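Acyl-coenzyme A oxidase acox-1.1 (Caenorhabditis elegans, PDB 5K3H) catalyses the FAD-dependent desaturation of the fatty acid-derived chains of acyl-CoAs, the oxygen-consuming, hydrogen peroxide-releasing first step of peroxisomal beta-oxidation. Local coordinates at residues B[15-20]-B[315-321]; B[24-28]-B[616-620]. All coordinates share one frame; numbering follows the deposited sequence.

Contact 1 (B[15-20]-B[315-321])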
loop_
_atom_site.group_PDB
_atom_site.type_symbol
_atom_site.label_atom_id
_atom_site.label_comp_id
_atom_site.label_asym_id
_atom_site.label_seq_id
_atom_site.Cartn_x
_atom_site.Cartn_y
_atom_site.Cartn_z
ATOM N N ASP B 15 10.993 3.956 -28.316
ATOM C CA ASP B 15 9.684 4.279 -27.752
ATOM C C ASP B 15 9.794 5.279 -26.607
ATOM O O ASP B 15 8.924 6.138 -26.437
ATOM C CB ASP B 15 8.989 2.994 -27.316
ATOM C CG ASP B 15 8.324 2.278 -28.488
ATOM O OD1 ASP B 15 8.029 2.966 -29.502
ATOM O OD2 ASP B 15 8.132 1.039 -28.409
ATOM N N LEU B 16 10.856 5.187 -25.809
ATOM C CA LEU B 16 11.074 6.153 -24.742
ATOM C C LEU B 16 11.633 7.458 -25.299
ATOM O O LEU B 16 11.170 8.546 -24.929
ATOM C CB LEU B 16 12.017 5.561 -23.700
ATOM C CG LEU B 16 12.310 6.362 -22.447
ATOM C CD1 LEU B 16 11.030 6.799 -21.784
ATOM C CD2 LEU B 16 13.114 5.504 -21.503
ATOM N N THR B 17 12.607 7.372 -26.208
ATOM C CA THR B 17 13.107 8.575 -26.875
ATOM C C THR B 17 11.989 9.373 -27.557
ATOM O O THR B 17 11.972 10.604 -27.477
ATOM C CB THR B 17 14.194 8.201 -27.872
ATOM O OG1 THR B 17 15.261 7.573 -27.156
ATOM C CG2 THR B 17 14.728 9.449 -28.538
ATOM N N ALA B 18 11.042 8.700 -28.220
ATOM C CA ALA B 18 9.932 9.410 -28.854
ATOM C C ALA B 18 9.159 10.259 -27.846
ATOM O O ALA B 18 8.719 11.373 -28.168
ATOM C CB ALA B 18 8.982 8.423 -29.530
ATOM N N GLU B 19 8.994 9.765 -26.619
ATOM C CA GLU B 19 8.303 10.544 -25.598
ATOM C C GLU B 19 9.150 11.702 -25.082
ATOM O O GLU B 19 8.608 12.643 -24.490
ATOM C CB GLU B 19 7.887 9.653 -24.432
ATOM C CG GLU B 19 6.880 8.564 -24.793
ATOM C CD GLU B 19 5.606 9.144 -25.372
ATOM O OE1 GLU B 19 5.184 10.253 -24.922
ATOM O OE2 GLU B 19 5.032 8.496 -26.294
ATOM N N ARG B 20 10.465 11.637 -25.259
ATOM C CA ARG B 20 11.341 12.706 -24.818
ATOM C C ARG B 20 11.471 13.809 -25.856
ATOM O O ARG B 20 11.608 14.988 -25.486
ATOM C CB ARG B 20 12.715 12.128 -24.457
ATOM C CG ARG B 20 12.663 11.240 -23.193
ATOM C CD ARG B 20 14.000 10.553 -22.865
ATOM N NE ARG B 20 14.082 10.124 -21.463
ATOM C CZ ARG B 20 14.748 9.049 -21.039
ATOM N NH1 ARG B 20 15.400 8.260 -21.882
ATOM N NH2 ARG B 20 14.783 8.768 -19.758
ATOM N N ARG B 315 8.176 5.955 -17.428
ATOM C CA ARG B 315 9.102 5.369 -18.401
ATOM C C ARG B 315 8.606 4.006 -18.896
ATOM O O ARG B 315 8.554 3.757 -20.106
ATOM C CB ARG B 315 10.499 5.260 -17.782
ATOM C CG ARG B 315 11.228 6.593 -17.719
ATOM C CD ARG B 315 12.441 6.506 -16.826
ATOM N NE ARG B 315 13.184 7.758 -16.837
ATOM C CZ ARG B 315 14.323 7.964 -16.187
ATOM N NH1 ARG B 315 14.865 7.005 -15.456
ATOM N NH2 ARG B 315 14.918 9.134 -16.281
ATOM N N TYR B 316 8.240 3.113 -17.967
ATOM C CA TYR B 316 7.720 1.798 -18.340
ATOM C C TYR B 316 6.458 1.911 -19.191
ATOM O O TYR B 316 6.275 1.136 -20.135
ATOM C CB TYR B 316 7.460 0.962 -17.085
ATOM C CG TYR B 316 6.901 -0.410 -17.379
ATOM C CD1 TYR B 316 7.691 -1.398 -17.945
ATOM C CD2 TYR B 316 5.585 -0.710 -17.103
ATOM C CE1 TYR B 316 7.165 -2.654 -18.245
ATOM C CE2 TYR B 316 5.059 -1.953 -17.382
ATOM C CZ TYR B 316 5.844 -2.923 -17.950
ATOM O OH TYR B 316 5.306 -4.163 -18.222
ATOM N N SER B 317 5.582 2.880 -18.892
ATOM C CA SER B 317 4.383 3.061 -19.711
ATOM C C SER B 317 4.729 3.495 -21.128
ATOM O O SER B 317 3.966 3.206 -22.060
ATOM C CB SER B 317 3.452 4.108 -19.093
ATOM O OG SER B 317 2.911 3.701 -17.842
ATOM N N ALA B 318 5.890 4.126 -21.322
ATOM C CA ALA B 318 6.309 4.519 -22.668
ATOM C C ALA B 318 6.886 3.332 -23.449
ATOM O O ALA B 318 6.732 3.262 -24.673
ATOM C CB ALA B 318 7.340 5.653 -22.591
ATOM N N VAL B 319 7.512 2.369 -22.763
ATOM C CA VAL B 319 8.110 1.233 -23.457
ATOM C C VAL B 319 7.183 0.015 -23.526
ATOM O O VAL B 319 7.372 -0.847 -24.398
ATOM C CB VAL B 319 9.452 0.877 -22.783
ATOM C CG1 VAL B 319 10.231 2.133 -22.483
ATOM C CG2 VAL B 319 9.265 0.066 -21.521
ATOM N N ARG B 320 6.177 -0.070 -22.650
ATOM C CA ARG B 320 5.235 -1.187 -22.614
ATOM C C ARG B 320 4.103 -0.973 -23.619
ATOM O O ARG B 320 3.345 -0.015 -23.496
ATOM C CB ARG B 320 4.676 -1.327 -21.203
ATOM C CG ARG B 320 3.612 -2.394 -21.014
ATOM C CD ARG B 320 4.138 -3.744 -21.455
ATOM N NE ARG B 320 3.283 -4.807 -20.955
ATOM C CZ ARG B 320 3.665 -6.063 -20.744
ATOM N NH1 ARG B 320 4.921 -6.449 -20.996
ATOM N NH2 ARG B 320 2.778 -6.927 -20.257
ATOM N N ARG B 321 3.975 -1.869 -24.596
ATOM C CA ARG B 321 2.881 -1.845 -25.564
ATOM C C ARG B 321 1.901 -2.969 -25.239
ATOM O O ARG B 321 2.313 -4.119 -25.078
ATOM C CB ARG B 321 3.430 -1.981 -26.989
ATOM C CG ARG B 321 4.049 -0.674 -27.514
ATOM C CD ARG B 321 4.738 -0.835 -28.829
ATOM N NE ARG B 321 5.354 0.411 -29.299
ATOM C CZ ARG B 321 4.704 1.328 -30.018
ATOM N NH1 ARG B 321 3.427 1.117 -30.329
ATOM N NH2 ARG B 321 5.309 2.432 -30.436
HETATM O O HOH W 1 8.911 -0.365 -26.182
#

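Contact 2 (B[24-28]-B[616-620])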
loop_
_atom_site.group_PDB
_atom_site.type_symbol
_atom_site.label_atom_id
_atom_site.label_comp_id
_atom_site.label_asym_id
_atom_site.label_seq_id
_atom_site.Cartn_x
_atom_site.Cartn_y
_atom_site.Cartn_z
ATOM N N THR B 24 8.849 20.510 -24.597
ATOM C CA THR B 24 8.776 21.916 -24.961
ATOM C C THR B 24 9.657 22.791 -24.082
ATOM O O THR B 24 9.540 24.023 -24.144
ATOM C CB THR B 24 7.356 22.394 -24.807
ATOM O OG1 THR B 24 7.065 22.388 -23.408
ATOM C CG2 THR B 24 6.406 21.448 -25.500
ATOM N N PHE B 25 10.508 22.185 -23.245
ATOM C CA PHE B 25 11.342 22.931 -22.317
ATOM C C PHE B 25 12.627 22.159 -22.066
ATOM O O PHE B 25 12.703 20.936 -22.259
ATOM C CB PHE B 25 10.622 23.202 -20.980
ATOM C CG PHE B 25 10.275 21.951 -20.208
ATOM C CD1 PHE B 25 9.082 21.278 -20.444
ATOM C CD2 PHE B 25 11.145 21.445 -19.251
ATOM C CE1 PHE B 25 8.779 20.132 -19.763
ATOM C CE2 PHE B 25 10.850 20.291 -18.558
ATOM C CZ PHE B 25 9.674 19.642 -18.798
ATOM N N ASP B 26 13.622 22.906 -21.577
ATOM C CA ASP B 26 14.961 22.399 -21.284
ATOM C C ASP B 26 14.980 21.762 -19.890
ATOM O O ASP B 26 14.789 22.450 -18.882
ATOM C CB ASP B 26 15.927 23.585 -21.385
ATOM C CG ASP B 26 17.346 23.252 -20.967
ATOM O OD1 ASP B 26 17.664 22.079 -20.669
ATOM O OD2 ASP B 26 18.169 24.199 -20.912
ATOM N N THR B 27 15.274 20.467 -19.819
ATOM C CA THR B 27 15.156 19.779 -18.534
ATOM C C THR B 27 16.259 20.175 -17.554
ATOM O O THR B 27 16.042 20.074 -16.338
ATOM C CB THR B 27 15.130 18.245 -18.723
ATOM O OG1 THR B 27 16.338 17.784 -19.347
ATOM C CG2 THR B 27 13.941 17.813 -19.576
ATOM N N HIS B 28 17.416 20.656 -18.036
ATOM C CA HIS B 28 18.396 21.248 -17.119
ATOM C C HIS B 28 17.800 22.455 -16.405
ATOM O O HIS B 28 18.093 22.689 -15.224
ATOM C CB HIS B 28 19.672 21.693 -17.857
ATOM C CG HIS B 28 20.617 20.588 -18.221
ATOM N ND1 HIS B 28 20.509 19.307 -17.720
ATOM C CD2 HIS B 28 21.692 20.583 -19.044
ATOM C CE1 HIS B 28 21.479 18.560 -18.221
ATOM N NE2 HIS B 28 22.210 19.311 -19.025
ATOM N N ASP B 616 12.069 13.314 -15.987
ATOM C CA ASP B 616 13.508 13.369 -16.231
ATOM C C ASP B 616 14.156 14.577 -15.569
ATOM O O ASP B 616 15.342 14.535 -15.247
ATOM C CB ASP B 616 13.837 13.445 -17.720
ATOM C CG ASP B 616 13.659 12.143 -18.436
ATOM O OD1 ASP B 616 13.744 11.061 -17.799
ATOM O OD2 ASP B 616 13.499 12.207 -19.686
ATOM N N SER B 617 13.420 15.680 -15.428
ATOM C CA SER B 617 14.000 16.897 -14.873
ATOM C C SER B 617 14.445 16.729 -13.431
ATOM O O SER B 617 15.197 17.571 -12.932
ATOM C CB SER B 617 13.021 18.060 -15.000
ATOM O OG SER B 617 12.776 18.367 -16.371
ATOM N N TRP B 618 13.964 15.702 -12.724
ATOM C CA TRP B 618 14.484 15.443 -11.385
ATOM C C TRP B 618 15.880 14.827 -11.416
ATOM O O TRP B 618 16.536 14.763 -10.368
ATOM C CB TRP B 618 13.518 14.544 -10.637
ATOM C CG TRP B 618 12.271 15.240 -10.350
ATOM C CD1 TRP B 618 11.315 15.596 -11.248
ATOM C CD2 TRP B 618 11.813 15.674 -9.077
ATOM N NE1 TRP B 618 10.284 16.239 -10.613
ATOM C CE2 TRP B 618 10.568 16.296 -9.272
ATOM C CE3 TRP B 618 12.327 15.589 -7.786
ATOM C CZ2 TRP B 618 9.826 16.827 -8.223
ATOM C CZ3 TRP B 618 11.584 16.126 -6.736
ATOM C CH2 TRP B 618 10.346 16.732 -6.968
ATOM N N GLU B 619 16.296 14.329 -12.580
ATOM C CA GLU B 619 17.646 13.871 -12.871
ATOM C C GLU B 619 18.145 12.866 -11.831
ATOM O O GLU B 619 19.096 13.111 -11.088
ATOM C CB GLU B 619 18.562 15.082 -13.029
ATOM C CG GLU B 619 18.157 15.882 -14.250
ATOM C CD GLU B 619 19.110 16.974 -14.560
ATOM O OE1 GLU B 619 19.671 17.562 -13.605
ATOM O OE2 GLU B 619 19.315 17.236 -15.755
ATOM N N PHE B 620 17.469 11.707 -11.821
ATOM C CA PHE B 620 17.886 10.546 -11.036
ATOM C C PHE B 620 18.653 9.577 -11.930
ATOM O O PHE B 620 18.103 9.068 -12.917
ATOM C CB PHE B 620 16.691 9.828 -10.429
ATOM C CG PHE B 620 15.832 10.695 -9.580
ATOM C CD1 PHE B 620 16.388 11.481 -8.567
ATOM C CD2 PHE B 620 14.466 10.718 -9.760
ATOM C CE1 PHE B 620 15.598 12.276 -7.776
ATOM C CE2 PHE B 620 13.676 11.523 -8.969
ATOM C CZ PHE B 620 14.253 12.300 -7.982
#

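Contact 1 (B[15-20]-B[315-321])
Asp-15 meets the last turn of helix 300-319 and Arg-321 just beyond it, where the short N-terminal helix 14-21 packs against the C-alpha1 part of the acyl-CoA oxidase fold. The two helix segments cross at 116°, their axes 8.6 Å apart at closest approach. From CB outward, Asp-15 first lies against the helix end, with CB 3.5 Å from Ala-318 O. Its carboxylate then takes two nitrogens of Arg-321 side-on: OD1 accepts from Arg-321 NH2 at 2.9 Å, and OD2 from Arg-321 NE at 3.0 Å. Both bonds are nearly straight and lie in the guanidinium plane, yet they reach the oxygens from above the carboxylate plane, the two planes being 48° apart. A water also donates to Asp-15 OD2. The third nitrogen, NH1, bonds Glu-331 O, which helps to fix the guanidinium's rotation. With an alanine in place of Arg-321, the Asp-15 carboxylate would probably lose both ends of this clamp and be freer to turn.

Beneath the salt bridge the packing is apolar. Leu-16, with CG anti to the backbone N (chi1 -176°), brings CD1 to 3.9 Å from Ala-318 CB, while its CB faces Val-319 CG1. The Glu-19 carboxylate pairs with Lys-333 and Arg-608, and its CG rests 3.7 Å from Ala-318 CB.

Contact 2 (B[24-28]-B[616-620])
Phe-25 opens the contact by directing the edge of its ring at Ser-617: CE2 lies 3.5 Å from Ser-617 OG, and the oxygen is close to the ring plane. The ring is put there by a chi1 of 63°, which sets CG between the backbone N and the carbonyl carbon. Asp-26 follows as N-cap of helix 27-35; its OD1 accepts a weak bond from His-28 N at 3.0 Å and is also paired with Lys-6 NZ. Thr-27 makes the closest backbone approach, its CA 4.8 Å from the CA of Ser-617. Its carbon side does the touching, with CB 3.3 Å and CG2 3.5 Å from Ser-617 OG, whereas OG1 bonds to Lys-6 N. The buried Ser-617 hydroxyl is bonded to the carbonyl of Ser-613, in the last turn of the preceding helix 590-616; its approaches to Phe-25 and Thr-27 are to carbon atoms and are not hydrogen bonds.

His-28 supplies the hydrogen bond across the contact. ND1 donates to the syn lone pair of Glu-619 OE2 at 3.1 Å; the oxygen lies in the imidazole plane, but the bond is bent (141°), and ring and carboxylate planes stand 75° apart. The other oxygen, OE1, forms a salt bridge with Arg-45. Glu-619 closes a type I turn begun at Asp-616, with Glu-619 N bonded to Asp-616 O at 2.8 Å.

The start of helix 27-35 thus rests on the turn that ends helix 590-616. Phe-25 also packs on Asn-610, Ser-613 and Leu-614 of that helix, Ser-617 and Glu-619 touch Met-30 and Ala-31 of helix 27-35, respectively, and Trp-618 points away from 24-28 and packs on Ile-34 of helix 27-35 and on Ile-304 and Ser-307 of helix 300-319.

How the contacts relate
The centres of contacts 1 and 2 lie about 16 Å apart, on the same side of the chain's centre. Along the sequence their segments alternate, 15-20, 24-28, 315-321, 616-620, so the consecutive helices 14-21 and 27-35 tie the N-terminal region to two distant helical parts. Asp-616 joins the contacts directly: its OD1 pairs with Arg-315 NH2 at 2.7 Å and its OD2 with Arg-20 NE at 2.8 Å, bringing two of contact 1's arginines to one carboxylate. Helix 590-616 also touches both. Segment 315-321 carries Arg-320, an FAD-binding residue that itself points away from 15-20; contact 2 lies away from the FAD, ATP and substrate sites and joins helices within one subunit.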